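Local atomic coordinates of uncharacterized protein (Legionella longbeachae NSW150, PDB entry 4JZA), a protein that probably removes phosphate from phosphoinositide lipids, most likely the 3-phosphate of phosphatidylinositol 3-phosphate, and may act on host lipid metabolism. Residues S21-E24 with G29-L32; R219-F224 with T282-F287; S486-A491 with Q507-L512; A651-N654 with N658-I661; R782-C787 with T792-I797. All coordinates share one frame; numbering follows the deposited sequence.

Contact 1: S21-E24 with G29-L32; sequences SALE and GYIL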
# COMPACT_ATOMS: atom_id res chain seq x y z
N SER A 21 -34.48 5.57 15.26
CA SER A 21 -35.38 4.74 14.48
C SER A 21 -35.32 5.07 12.99
O SER A 21 -35.45 4.18 12.17
CB SER A 21 -36.81 4.95 15.00
OG SER A 21 -37.58 3.80 14.84
N ALA A 22 -35.16 6.35 12.65
CA ALA A 22 -34.99 6.74 11.24
C ALA A 22 -33.64 6.26 10.72
O ALA A 22 -33.48 5.97 9.52
CB ALA A 22 -35.08 8.24 11.11
N LEU A 23 -32.67 6.22 11.64
CA LEU A 23 -31.35 5.72 11.36
C LEU A 23 -31.49 4.23 11.10
O LEU A 23 -30.96 3.77 10.10
CB LEU A 23 -30.36 6.03 12.49
CG LEU A 23 -29.86 7.47 12.74
CD1 LEU A 23 -28.87 7.52 13.91
CD2 LEU A 23 -29.23 8.06 11.49
N GLU A 24 -32.23 3.49 11.93
CA GLU A 24 -32.41 2.01 11.67
C GLU A 24 -32.98 1.71 10.30
O GLU A 24 -32.57 0.78 9.62
CB GLU A 24 -33.29 1.33 12.73
CG GLU A 24 -32.52 0.62 13.84
CD GLU A 24 -31.58 -0.48 13.32
OE1 GLU A 24 -30.48 -0.63 13.89
OE2 GLU A 24 -31.92 -1.18 12.35
N GLY A 29 -28.96 -2.28 11.08
CA GLY A 29 -27.83 -2.88 11.74
C GLY A 29 -26.73 -1.91 12.16
O GLY A 29 -25.67 -2.34 12.56
N TYR A 30 -26.95 -0.60 12.07
CA TYR A 30 -25.85 0.35 12.32
C TYR A 30 -25.31 0.30 13.74
O TYR A 30 -26.01 -0.04 14.65
CB TYR A 30 -26.29 1.79 12.01
CG TYR A 30 -27.18 2.42 13.04
CD1 TYR A 30 -26.66 3.02 14.18
CD2 TYR A 30 -28.54 2.43 12.88
CE1 TYR A 30 -27.46 3.61 15.15
CE2 TYR A 30 -29.36 3.03 13.84
CZ TYR A 30 -28.82 3.61 14.98
OH TYR A 30 -29.64 4.19 15.92
N ILE A 31 -24.05 0.68 13.90
CA ILE A 31 -23.40 0.80 15.20
C ILE A 31 -23.15 2.28 15.42
O ILE A 31 -22.79 3.00 14.51
CB ILE A 31 -22.03 0.14 15.19
CG1 ILE A 31 -22.10 -1.24 14.59
CG2 ILE A 31 -21.47 0.07 16.59
CD1 ILE A 31 -22.95 -2.21 15.38
N LEU A 32 -23.33 2.73 16.66
CA LEU A 32 -23.04 4.10 17.03
C LEU A 32 -21.63 4.20 17.49
O LEU A 32 -21.12 3.30 18.14
CB LEU A 32 -23.90 4.57 18.18
CG LEU A 32 -25.29 5.01 17.76
CD1 LEU A 32 -26.17 5.18 18.99
CD2 LEU A 32 -25.18 6.30 16.96
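The ring of Tyr-30 meets helix 17-26 mainly along its CE2 side. Glu-24 N and CA lie at the ring edge, near its plane. Tyr-30 CE2 is 3.5 Å from Glu-24 N. Leu-32 CG, from the same segment as the ring, is also at the edge. Leu-23 CB approaches the ring at a slant, 3.4 Å from Tyr-30 CE2, and Leu-23 CD1 is 4.0 Å from Tyr-30 OH. As whole side chains the two cross at about a right angle. Tyr-30 CG sits between the backbone N and the carbonyl carbon (chi1 76°), which turns the ring back toward the helix. Its OH is hydrogen-bonded to Leu-20 O. Beside the ring, the carboxylate of Glu-24 lies 25° from the ring plane, with OE1 3.8 Å from Tyr-30 CD2. Its OE2 takes a weak hydrogen bond from Gly-29 N, 3.4 Å long but nearly straight at 163°. The contact belongs to the beta-alpha-beta unit of strand 5-10, helix 17-26 and strand 31-35. It packs the helix onto the chain leading into strand 31-35, an outermost strand of the large mixed sheet. Tyr-30 also touches Ile-5 and Val-7 of the neighbouring strand. The chemistry is split: Leu-23 and the phenol ring form a mostly apolar join closed at the OH by a helix carbonyl, while the exposed Glu-24 adds only a weak polar tie to the turn.

Contact 2: R219-F224 with T282-F287; sequences RDFNNF and TQFKKF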
# COMPACT_ATOMS: atom_id res chain seq x y z
N ARG A 219 6.89 -24.91 -33.58
CA ARG A 219 6.30 -24.99 -34.90
C ARG A 219 5.42 -23.77 -35.12
O ARG A 219 5.54 -23.09 -36.15
CB ARG A 219 5.55 -26.33 -35.17
CG ARG A 219 6.42 -27.43 -35.82
CD ARG A 219 5.66 -28.71 -36.19
NE ARG A 219 4.22 -28.46 -36.33
CZ ARG A 219 3.26 -28.85 -35.48
NH1 ARG A 219 3.53 -29.59 -34.40
NH2 ARG A 219 2.00 -28.52 -35.73
N ASP A 220 4.55 -23.46 -34.15
CA ASP A 220 3.69 -22.28 -34.27
C ASP A 220 4.49 -21.04 -34.66
O ASP A 220 4.08 -20.28 -35.53
CB ASP A 220 2.96 -22.00 -32.95
CG ASP A 220 2.16 -20.70 -32.98
OD1 ASP A 220 2.75 -19.60 -32.83
OD2 ASP A 220 0.92 -20.81 -33.15
N PHE A 221 5.62 -20.83 -34.00
CA PHE A 221 6.39 -19.63 -34.24
C PHE A 221 7.10 -19.65 -35.59
O PHE A 221 7.15 -18.62 -36.27
CB PHE A 221 7.40 -19.36 -33.12
CG PHE A 221 8.01 -18.00 -33.24
CD1 PHE A 221 7.22 -16.89 -33.27
CD2 PHE A 221 9.36 -17.84 -33.41
CE1 PHE A 221 7.75 -15.64 -33.43
CE2 PHE A 221 9.92 -16.59 -33.58
CZ PHE A 221 9.11 -15.49 -33.59
N ASN A 222 7.61 -20.82 -36.00
CA ASN A 222 8.18 -20.97 -37.33
C ASN A 222 7.11 -20.78 -38.43
O ASN A 222 7.38 -20.12 -39.43
CB ASN A 222 8.89 -22.31 -37.48
CG ASN A 222 10.14 -22.43 -36.61
OD1 ASN A 222 10.75 -21.43 -36.23
ND2 ASN A 222 10.50 -23.64 -36.25
N ASN A 223 5.91 -21.31 -38.23
CA ASN A 223 4.79 -21.10 -39.18
C ASN A 223 4.42 -19.65 -39.32
O ASN A 223 3.90 -19.22 -40.37
CB ASN A 223 3.52 -21.87 -38.76
CG ASN A 223 3.67 -23.36 -38.96
OD1 ASN A 223 4.65 -23.80 -39.55
ND2 ASN A 223 2.72 -24.13 -38.47
N PHE A 224 4.63 -18.91 -38.24
CA PHE A 224 4.43 -17.48 -38.27
C PHE A 224 5.50 -16.79 -39.11
O PHE A 224 5.21 -15.87 -39.87
CB PHE A 224 4.42 -16.88 -36.86
CG PHE A 224 4.34 -15.40 -36.88
CD1 PHE A 224 3.18 -14.77 -37.34
CD2 PHE A 224 5.44 -14.64 -36.57
CE1 PHE A 224 3.11 -13.41 -37.43
CE2 PHE A 224 5.38 -13.28 -36.67
CZ PHE A 224 4.21 -12.66 -37.10
N THR A 282 13.75 -12.85 -35.24
CA THR A 282 14.75 -13.93 -35.36
C THR A 282 15.46 -14.14 -34.02
O THR A 282 16.02 -15.19 -33.75
CB THR A 282 15.71 -13.79 -36.59
OG1 THR A 282 16.38 -12.52 -36.56
CG2 THR A 282 14.94 -14.03 -38.00
N GLN A 283 15.36 -13.15 -33.16
CA GLN A 283 15.84 -13.26 -31.78
C GLN A 283 14.91 -14.07 -30.85
O GLN A 283 15.38 -14.65 -29.87
CB GLN A 283 15.97 -11.84 -31.28
CG GLN A 283 16.41 -11.66 -29.85
CD GLN A 283 16.23 -10.21 -29.47
OE1 GLN A 283 15.30 -9.86 -28.72
NE2 GLN A 283 17.05 -9.33 -30.07
N PHE A 284 13.61 -14.10 -31.15
CA PHE A 284 12.65 -14.95 -30.42
C PHE A 284 12.77 -16.42 -30.85
O PHE A 284 12.81 -17.31 -30.00
CB PHE A 284 11.20 -14.42 -30.57
CG PHE A 284 10.20 -15.05 -29.60
CD1 PHE A 284 10.54 -15.31 -28.27
CD2 PHE A 284 8.92 -15.34 -30.02
CE1 PHE A 284 9.64 -15.88 -27.39
CE2 PHE A 284 8.00 -15.90 -29.13
CZ PHE A 284 8.36 -16.17 -27.82
N LYS A 285 12.88 -16.67 -32.17
CA LYS A 285 13.18 -18.02 -32.74
C LYS A 285 14.35 -18.63 -32.02
O LYS A 285 14.31 -19.79 -31.62
CB LYS A 285 13.49 -17.94 -34.26
CG LYS A 285 13.66 -19.27 -35.00
CD LYS A 285 14.67 -19.14 -36.14
CE LYS A 285 14.59 -20.21 -37.25
NZ LYS A 285 13.21 -20.67 -37.60
N LYS A 286 15.40 -17.82 -31.86
CA LYS A 286 16.61 -18.24 -31.19
C LYS A 286 16.36 -18.47 -29.71
O LYS A 286 16.88 -19.42 -29.14
CB LYS A 286 17.71 -17.20 -31.40
CG LYS A 286 19.11 -17.77 -31.57
CD LYS A 286 19.92 -17.78 -30.27
CE LYS A 286 20.39 -16.39 -29.84
NZ LYS A 286 21.42 -15.82 -30.76
N PHE A 287 15.56 -17.62 -29.08
CA PHE A 287 15.25 -17.80 -27.66
C PHE A 287 14.58 -19.15 -27.39
O PHE A 287 14.96 -19.88 -26.47
CB PHE A 287 14.32 -16.68 -27.19
CG PHE A 287 13.82 -16.85 -25.77
CD1 PHE A 287 14.63 -16.54 -24.71
CD2 PHE A 287 12.51 -17.30 -25.51
CE1 PHE A 287 14.16 -16.68 -23.41
CE2 PHE A 287 12.04 -17.45 -24.22
CZ PHE A 287 12.86 -17.12 -23.17
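Lys-285 NZ gives a hydrogen bond of 2.9 Å to Asn-222 OD1, the one hydrogen bond between the two segments. The donor sits well above the amide plane and so is not on a lone pair. The lysine chain is bent at chi2 and chi4 and meets the asparagine at about a right angle. Deeper in, Phe-221 and Phe-284 form a T-shaped (edge-to-face) pair. The edge of Phe-284 points at a face of Phe-221, with ring centroids 4.9 Å apart and planes at 72°. Phe-284 CD2 stands 3.5 Å above the plane of the Phe-221 ring, offset toward the rim, and is 3.6 Å from Phe-221 CZ. Phe-221 CG lies anti to the backbone N (chi1 -169°), which carries the ring across to the other helix. There its CE2 comes close to Lys-285 N, and Lys-285 CB lies at the ring edge. Segments 219-224 and 282-287 run antiparallel, with local axes 10.5 Å apart and 160° between directions. Segment 219-224 falls in the phosphoinositide phosphatase insertion domain, and helix 274-288 packs against it. Tyr-203 makes a second edge-to-face pair with Phe-284, and Met-266 of helix 261-270 touches Phe-221. Buried aromatic rings thus join the helices inside, while on the outer side the exposed lysine ties across to a neutral amide.

Contact 3: S486-A491 with Q507-L512; sequences SLLVTA and QYQSVL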
# COMPACT_ATOMS: atom_id res chain seq x y z
N SER A 486 -16.09 22.58 -23.27
CA SER A 486 -17.02 21.53 -23.70
C SER A 486 -18.07 21.40 -22.64
O SER A 486 -19.24 21.15 -22.98
CB SER A 486 -16.44 20.13 -23.89
OG SER A 486 -15.06 20.13 -24.06
N LEU A 487 -17.68 21.56 -21.36
CA LEU A 487 -18.68 21.43 -20.32
C LEU A 487 -19.72 22.57 -20.42
O LEU A 487 -20.92 22.29 -20.41
CB LEU A 487 -18.06 21.35 -18.94
CG LEU A 487 -18.94 20.65 -17.87
CD1 LEU A 487 -18.32 20.70 -16.51
CD2 LEU A 487 -20.30 21.29 -17.72
N LEU A 488 -19.28 23.83 -20.54
CA LEU A 488 -20.23 24.94 -20.78
C LEU A 488 -21.11 24.75 -22.02
O LEU A 488 -22.33 24.93 -21.99
CB LEU A 488 -19.50 26.27 -20.92
CG LEU A 488 -19.30 26.97 -19.60
CD1 LEU A 488 -18.27 28.08 -19.73
CD2 LEU A 488 -20.62 27.51 -19.08
N VAL A 489 -20.49 24.38 -23.13
CA VAL A 489 -21.24 24.16 -24.32
C VAL A 489 -22.28 23.06 -24.10
O VAL A 489 -23.46 23.28 -24.36
CB VAL A 489 -20.30 23.88 -25.50
CG1 VAL A 489 -21.08 23.30 -26.69
CG2 VAL A 489 -19.58 25.18 -25.86
N THR A 490 -21.86 21.91 -23.60
CA THR A 490 -22.78 20.78 -23.35
C THR A 490 -23.89 21.14 -22.36
O THR A 490 -25.06 20.73 -22.52
CB THR A 490 -22.05 19.55 -22.81
OG1 THR A 490 -20.90 19.26 -23.61
CG2 THR A 490 -22.94 18.34 -22.83
N ALA A 491 -23.54 21.91 -21.35
CA ALA A 491 -24.50 22.18 -20.30
C ALA A 491 -25.47 23.29 -20.67
O ALA A 491 -26.59 23.28 -20.18
CB ALA A 491 -23.80 22.48 -18.99
N GLN A 507 -22.15 31.56 -12.89
CA GLN A 507 -21.12 31.47 -11.87
C GLN A 507 -19.86 30.74 -12.35
O GLN A 507 -18.76 31.22 -12.17
CB GLN A 507 -21.68 30.80 -10.62
CG GLN A 507 -22.28 31.79 -9.66
CD GLN A 507 -21.31 32.95 -9.41
OE1 GLN A 507 -21.71 34.11 -9.44
NE2 GLN A 507 -20.03 32.65 -9.18
N TYR A 508 -20.03 29.59 -12.98
CA TYR A 508 -18.90 28.80 -13.47
C TYR A 508 -18.10 29.57 -14.51
O TYR A 508 -16.88 29.52 -14.51
CB TYR A 508 -19.40 27.49 -14.06
CG TYR A 508 -18.31 26.53 -14.56
CD1 TYR A 508 -17.49 25.87 -13.67
CD2 TYR A 508 -18.15 26.26 -15.90
CE1 TYR A 508 -16.51 25.00 -14.10
CE2 TYR A 508 -17.19 25.37 -16.34
CZ TYR A 508 -16.37 24.73 -15.44
OH TYR A 508 -15.41 23.84 -15.86
N GLN A 509 -18.79 30.25 -15.44
CA GLN A 509 -18.13 31.10 -16.42
C GLN A 509 -17.31 32.15 -15.70
O GLN A 509 -16.16 32.42 -16.05
CB GLN A 509 -19.19 31.78 -17.26
CG GLN A 509 -18.67 32.70 -18.34
CD GLN A 509 -18.68 32.01 -19.68
OE1 GLN A 509 -19.76 31.72 -20.24
NE2 GLN A 509 -17.47 31.71 -20.21
N SER A 510 -17.92 32.77 -14.69
CA SER A 510 -17.29 33.88 -13.96
C SER A 510 -16.03 33.49 -13.17
O SER A 510 -15.01 34.16 -13.18
CB SER A 510 -18.31 34.47 -12.99
OG SER A 510 -17.72 35.48 -12.20
N VAL A 511 -16.11 32.39 -12.46
CA VAL A 511 -14.99 31.88 -11.72
C VAL A 511 -13.86 31.46 -12.68
O VAL A 511 -12.71 31.81 -12.50
CB VAL A 511 -15.45 30.72 -10.81
CG1 VAL A 511 -14.27 30.10 -10.14
CG2 VAL A 511 -16.43 31.25 -9.76
N LEU A 512 -14.19 30.74 -13.73
CA LEU A 512 -13.22 30.41 -14.76
C LEU A 512 -12.47 31.64 -15.26
O LEU A 512 -11.25 31.61 -15.38
CB LEU A 512 -13.93 29.79 -15.95
CG LEU A 512 -13.26 28.61 -16.61
CD1 LEU A 512 -14.11 27.40 -16.31
CD2 LEU A 512 -13.21 28.82 -18.11
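Leu-488 has the most surface buried here, followed by Tyr-508 and Gln-509. The leucine reaches between the other two. Its CG lies at the edge of the Tyr-508 ring, in plane, 3.9 Å from CD2 and 4.2 Å from CE2. Its CD1 branch passes on to the amide of Gln-509, 3.7 Å from NE2 and 4.0 Å from OE1. Leu-488 and Gln-509 cross at about a right angle. The glutamine starts with CG anti to the backbone N (chi1 -180°) and then bends at chi2 (100°), which brings its amide up to Leu-488 CD1. Leu-487 adds a looser touch, with CD1 4.3 Å from Tyr-508 OH. Helices 482-492 and 501-513 are consecutive and form an antiparallel helical hairpin. The local axes of segments 486-491 and 507-512 are 11.3 Å apart at 164°. Helix 524-542 and strand 462-465, an outermost strand of the large mixed sheet, touch Leu-487 and Tyr-508. No hydrogen bond joins the two segments. Within helix 482-492, Ser-486 O accepts from both Thr-490 OG1 and Thr-490 N, which approach from opposite faces of the carbonyl plane. The Tyr-508 ring has Leu-512 CD1, from its own helix, 3.5 Å above one face. Its OH is hydrogen-bonded to Glu-535 OE2 and to Ser-484 OG, so the phenol is held at its far end while the leucine borders its edge.

Contact 4: A651-N654 with N658-I661; sequences ATDN and NIFI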
# COMPACT_ATOMS: atom_id res chain seq x y z
N ALA A 651 -2.25 11.45 7.65
CA ALA A 651 -2.46 10.91 6.32
C ALA A 651 -1.21 10.22 5.83
O ALA A 651 -1.27 9.14 5.27
CB ALA A 651 -2.80 12.03 5.36
N THR A 652 -0.06 10.85 6.03
CA THR A 652 1.17 10.35 5.46
C THR A 652 1.54 8.95 5.99
O THR A 652 2.23 8.19 5.28
CB THR A 652 2.29 11.35 5.72
OG1 THR A 652 2.03 12.55 4.99
CG2 THR A 652 3.59 10.79 5.27
N ASP A 653 1.07 8.66 7.21
CA ASP A 653 1.24 7.37 7.91
C ASP A 653 0.57 6.17 7.24
O ASP A 653 0.65 5.07 7.77
CB ASP A 653 0.63 7.41 9.34
CG ASP A 653 1.46 8.23 10.38
OD1 ASP A 653 2.62 8.66 10.09
OD2 ASP A 653 0.91 8.43 11.51
N ASN A 654 -0.10 6.34 6.11
CA ASN A 654 -0.80 5.24 5.51
C ASN A 654 0.17 4.32 4.84
O ASN A 654 -0.05 3.11 4.82
CB ASN A 654 -1.80 5.72 4.50
CG ASN A 654 -1.14 6.37 3.33
OD1 ASN A 654 -0.23 7.16 3.49
ND2 ASN A 654 -1.58 6.06 2.17
N ASN A 658 6.51 5.70 4.75
CA ASN A 658 6.44 7.10 5.13
C ASN A 658 6.21 7.32 6.59
O ASN A 658 6.10 8.46 7.03
CB ASN A 658 5.41 7.86 4.33
CG ASN A 658 5.72 7.89 2.87
OD1 ASN A 658 6.84 7.76 2.41
ND2 ASN A 658 4.71 8.04 2.13
N ILE A 659 6.15 6.26 7.37
CA ILE A 659 6.14 6.43 8.79
C ILE A 659 7.51 7.04 9.16
O ILE A 659 7.59 7.85 10.09
CB ILE A 659 5.79 5.08 9.45
CG1 ILE A 659 4.34 4.74 9.06
CG2 ILE A 659 5.96 5.09 10.97
CD1 ILE A 659 3.63 3.78 9.99
N PHE A 660 8.55 6.71 8.39
CA PHE A 660 9.94 7.24 8.62
C PHE A 660 10.30 8.53 7.86
O PHE A 660 11.47 8.88 7.73
CB PHE A 660 10.96 6.11 8.41
CG PHE A 660 10.57 4.90 9.16
CD1 PHE A 660 10.80 4.84 10.54
CD2 PHE A 660 9.83 3.92 8.54
CE1 PHE A 660 10.37 3.77 11.28
CE2 PHE A 660 9.39 2.85 9.27
CZ PHE A 660 9.66 2.77 10.64
N ILE A 661 9.27 9.24 7.41
CA ILE A 661 9.40 10.54 6.75
C ILE A 661 9.35 11.75 7.76
O ILE A 661 9.80 12.83 7.43
CB ILE A 661 8.28 10.65 5.68
CG1 ILE A 661 8.78 11.11 4.31
CG2 ILE A 661 7.14 11.47 6.23
CD1 ILE A 661 7.67 11.22 3.26
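Helix 643-652 ends at Thr-652, and the chain then turns so that Asn-658 to Ile-661 come back against this helix end. Thr-652 is the main point of touch. Its CG2 is 3.6 Å from Asn-658 CB and 3.7 Å from Ile-661 CG2. It lies anti to the backbone N, while OG1 takes the place beside that N (chi1 -66°). The branches are thus divided: the methyl meets the returning loop, and OG1 bonds with Asp-648 O and Lys-620 NZ. Thr-652 O also lies 3.3 Å from Asn-658 CB. Beyond it, Asp-653 O is 3.9 Å from Ile-659 CG1. No hydrogen bond crosses directly. Arg-649 supplies the polar link instead: its NH2 forms a salt bridge with Asp-653 OD1 and a hydrogen bond with Asn-658 O. His-99 NE2 also bonds to Asp-653 OD1, and Arg-48 NE to Asp-653 O, so this buried turn is tied to other helices. Leu-102 of helix 95-116 touches both Asp-653 and Ile-659. The pattern is that of a helix C-terminus running into a loop that folds back on the helix end, here the loop before helix 676-702.

Contact 5: R782-C787 with T792-I797; sequences RSFLNC and TTFSEI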
# COMPACT_ATOMS: atom_id res chain seq x y z
N ARG A 782 27.18 -21.34 19.06
CA ARG A 782 26.86 -20.82 17.75
C ARG A 782 25.82 -21.70 17.08
O ARG A 782 25.01 -21.25 16.26
CB ARG A 782 28.11 -20.64 16.91
CG ARG A 782 27.93 -20.16 15.47
CD ARG A 782 29.25 -20.37 14.67
NE ARG A 782 30.03 -19.16 14.82
CZ ARG A 782 31.26 -19.04 15.32
NH1 ARG A 782 32.05 -20.07 15.68
NH2 ARG A 782 31.72 -17.82 15.40
N SER A 783 25.78 -22.96 17.46
CA SER A 783 24.78 -23.87 16.87
C SER A 783 23.32 -23.46 17.15
O SER A 783 22.44 -23.89 16.44
CB SER A 783 25.03 -25.34 17.25
OG SER A 783 24.30 -25.76 18.40
N PHE A 784 23.09 -22.62 18.15
CA PHE A 784 21.75 -22.07 18.43
C PHE A 784 21.33 -20.89 17.55
O PHE A 784 20.17 -20.52 17.56
CB PHE A 784 21.63 -21.58 19.87
CG PHE A 784 21.72 -22.65 20.89
CD1 PHE A 784 20.69 -23.53 21.08
CD2 PHE A 784 22.82 -22.74 21.68
CE1 PHE A 784 20.77 -24.51 22.04
CE2 PHE A 784 22.92 -23.72 22.65
CZ PHE A 784 21.88 -24.61 22.83
N LEU A 785 22.29 -20.31 16.84
CA LEU A 785 22.10 -19.17 15.96
C LEU A 785 21.91 -19.60 14.53
O LEU A 785 21.52 -18.77 13.74
CB LEU A 785 23.33 -18.26 15.99
CG LEU A 785 23.67 -17.66 17.36
CD1 LEU A 785 24.85 -16.70 17.26
CD2 LEU A 785 22.48 -16.96 18.02
N ASN A 786 22.25 -20.84 14.18
CA ASN A 786 21.95 -21.42 12.86
C ASN A 786 20.81 -22.43 12.96
O ASN A 786 20.35 -22.77 14.05
CB ASN A 786 23.16 -22.10 12.25
CG ASN A 786 24.41 -21.24 12.35
OD1 ASN A 786 24.40 -20.10 11.91
ND2 ASN A 786 25.48 -21.76 12.95
N CYS A 787 20.34 -22.91 11.82
CA CYS A 787 19.40 -24.03 11.85
C CYS A 787 20.26 -25.23 11.64
O CYS A 787 21.30 -25.12 11.01
CB CYS A 787 18.36 -23.88 10.77
SG CYS A 787 18.98 -22.67 9.60
N THR A 792 16.53 -30.69 14.85
CA THR A 792 16.58 -31.23 16.19
C THR A 792 16.22 -30.09 17.12
O THR A 792 16.59 -28.99 16.83
CB THR A 792 18.01 -31.73 16.49
OG1 THR A 792 18.94 -30.73 16.11
CG2 THR A 792 18.34 -32.99 15.70
N THR A 793 15.51 -30.33 18.22
CA THR A 793 15.06 -29.23 19.11
C THR A 793 16.19 -28.49 19.81
O THR A 793 17.20 -29.06 20.15
CB THR A 793 14.14 -29.68 20.27
OG1 THR A 793 13.64 -30.99 20.02
CG2 THR A 793 12.97 -28.67 20.50
N PHE A 794 15.98 -27.22 20.06
CA PHE A 794 16.80 -26.49 21.02
C PHE A 794 17.06 -27.30 22.30
O PHE A 794 18.21 -27.41 22.71
CB PHE A 794 16.16 -25.13 21.32
CG PHE A 794 16.59 -24.05 20.36
CD1 PHE A 794 17.10 -24.36 19.09
CD2 PHE A 794 16.47 -22.71 20.72
CE1 PHE A 794 17.48 -23.37 18.21
CE2 PHE A 794 16.86 -21.72 19.86
CZ PHE A 794 17.38 -22.05 18.60
N SER A 795 16.02 -27.89 22.87
CA SER A 795 16.18 -28.71 24.07
C SER A 795 17.13 -29.91 23.85
O SER A 795 17.84 -30.33 24.75
CB SER A 795 14.79 -29.18 24.56
OG SER A 795 14.04 -28.10 25.11
N GLU A 796 17.14 -30.49 22.66
CA GLU A 796 18.03 -31.59 22.38
C GLU A 796 19.47 -31.14 22.22
O GLU A 796 20.40 -31.85 22.63
CB GLU A 796 17.54 -32.39 21.15
CG GLU A 796 16.36 -33.34 21.49
CD GLU A 796 15.42 -33.70 20.31
OE1 GLU A 796 15.49 -33.05 19.22
OE2 GLU A 796 14.60 -34.67 20.49
N ILE A 797 19.67 -29.96 21.64
CA ILE A 797 21.01 -29.36 21.55
C ILE A 797 21.48 -28.93 22.92
O ILE A 797 22.67 -29.05 23.22
CB ILE A 797 21.08 -28.15 20.64
CG1 ILE A 797 20.69 -28.52 19.21
CG2 ILE A 797 22.51 -27.62 20.61
CD1 ILE A 797 20.67 -27.33 18.24
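Phe-784 holds CG beside its backbone N, anti to the carbonyl carbon (chi1 -65°), and this swings its ring toward Phe-794 and Ile-797. Ile-797 puts CG2 anti to its backbone N, with CG1 beside that N (chi1 -60°), which leaves the CG2 methyl on the side of Ser-783 and Phe-784. The two phenylalanines form a T-shaped (edge-to-face) pair. The edge of Phe-784 points at the face of Phe-794, with planes at 81° and centroids 5.4 Å apart. Phe-784 CD1 sits 4.1 Å above the plane of the Phe-794 ring, over its centre. Phe-794 CZ in turn comes close to Phe-784 O, while Phe-794 O lies in plane at the edge of the Phe-784 ring. Ile-797 CG2 is 3.8 Å from Phe-784 CZ and 3.4 Å from Ser-783 OG. That hydroxyl is hydrogen-bonded to Arg-780 O. The loop after helix 772-782 is in this way packed onto the first turn of helix 794-817, in the C-terminal domain region. Leu-686 of helix 676-702 touches both rings. At the helix start, Thr-793 is the N-cap residue, and its backbone N donates to Glu-796 OE1 at 2.9 Å. The threonine side chain makes no capping bond, so the full capping box is not formed. Between the segments the chemistry is apolar and aromatic, with no hydrogen bond across. The polar work is done within each segment or close by it, by the serine hydroxyl and the N-cap amide.

Contacts 3 and 4 are buried, while contacts 1, 2 and 5 have exposed or half-exposed sides. Contact 4 lies nearest the centre of the chain, about 11 Å from its own centre, and its buried Asp-653 has charged and polar partners. Contact 2 is on the far side of the chain's centre from contact 1, about 65 Å between centres. Contacts 2 and 3 both pair antiparallel helices, but of the two only contact 2 has a hydrogen bond across. Contacts 2 and 5 each contain a T-shaped phenylalanine pair, in different regions. Contacts 1 and 3 lie near the two outermost strands of one sheet. Helix 676-702 follows the loop of contact 4 and packs on contact 5.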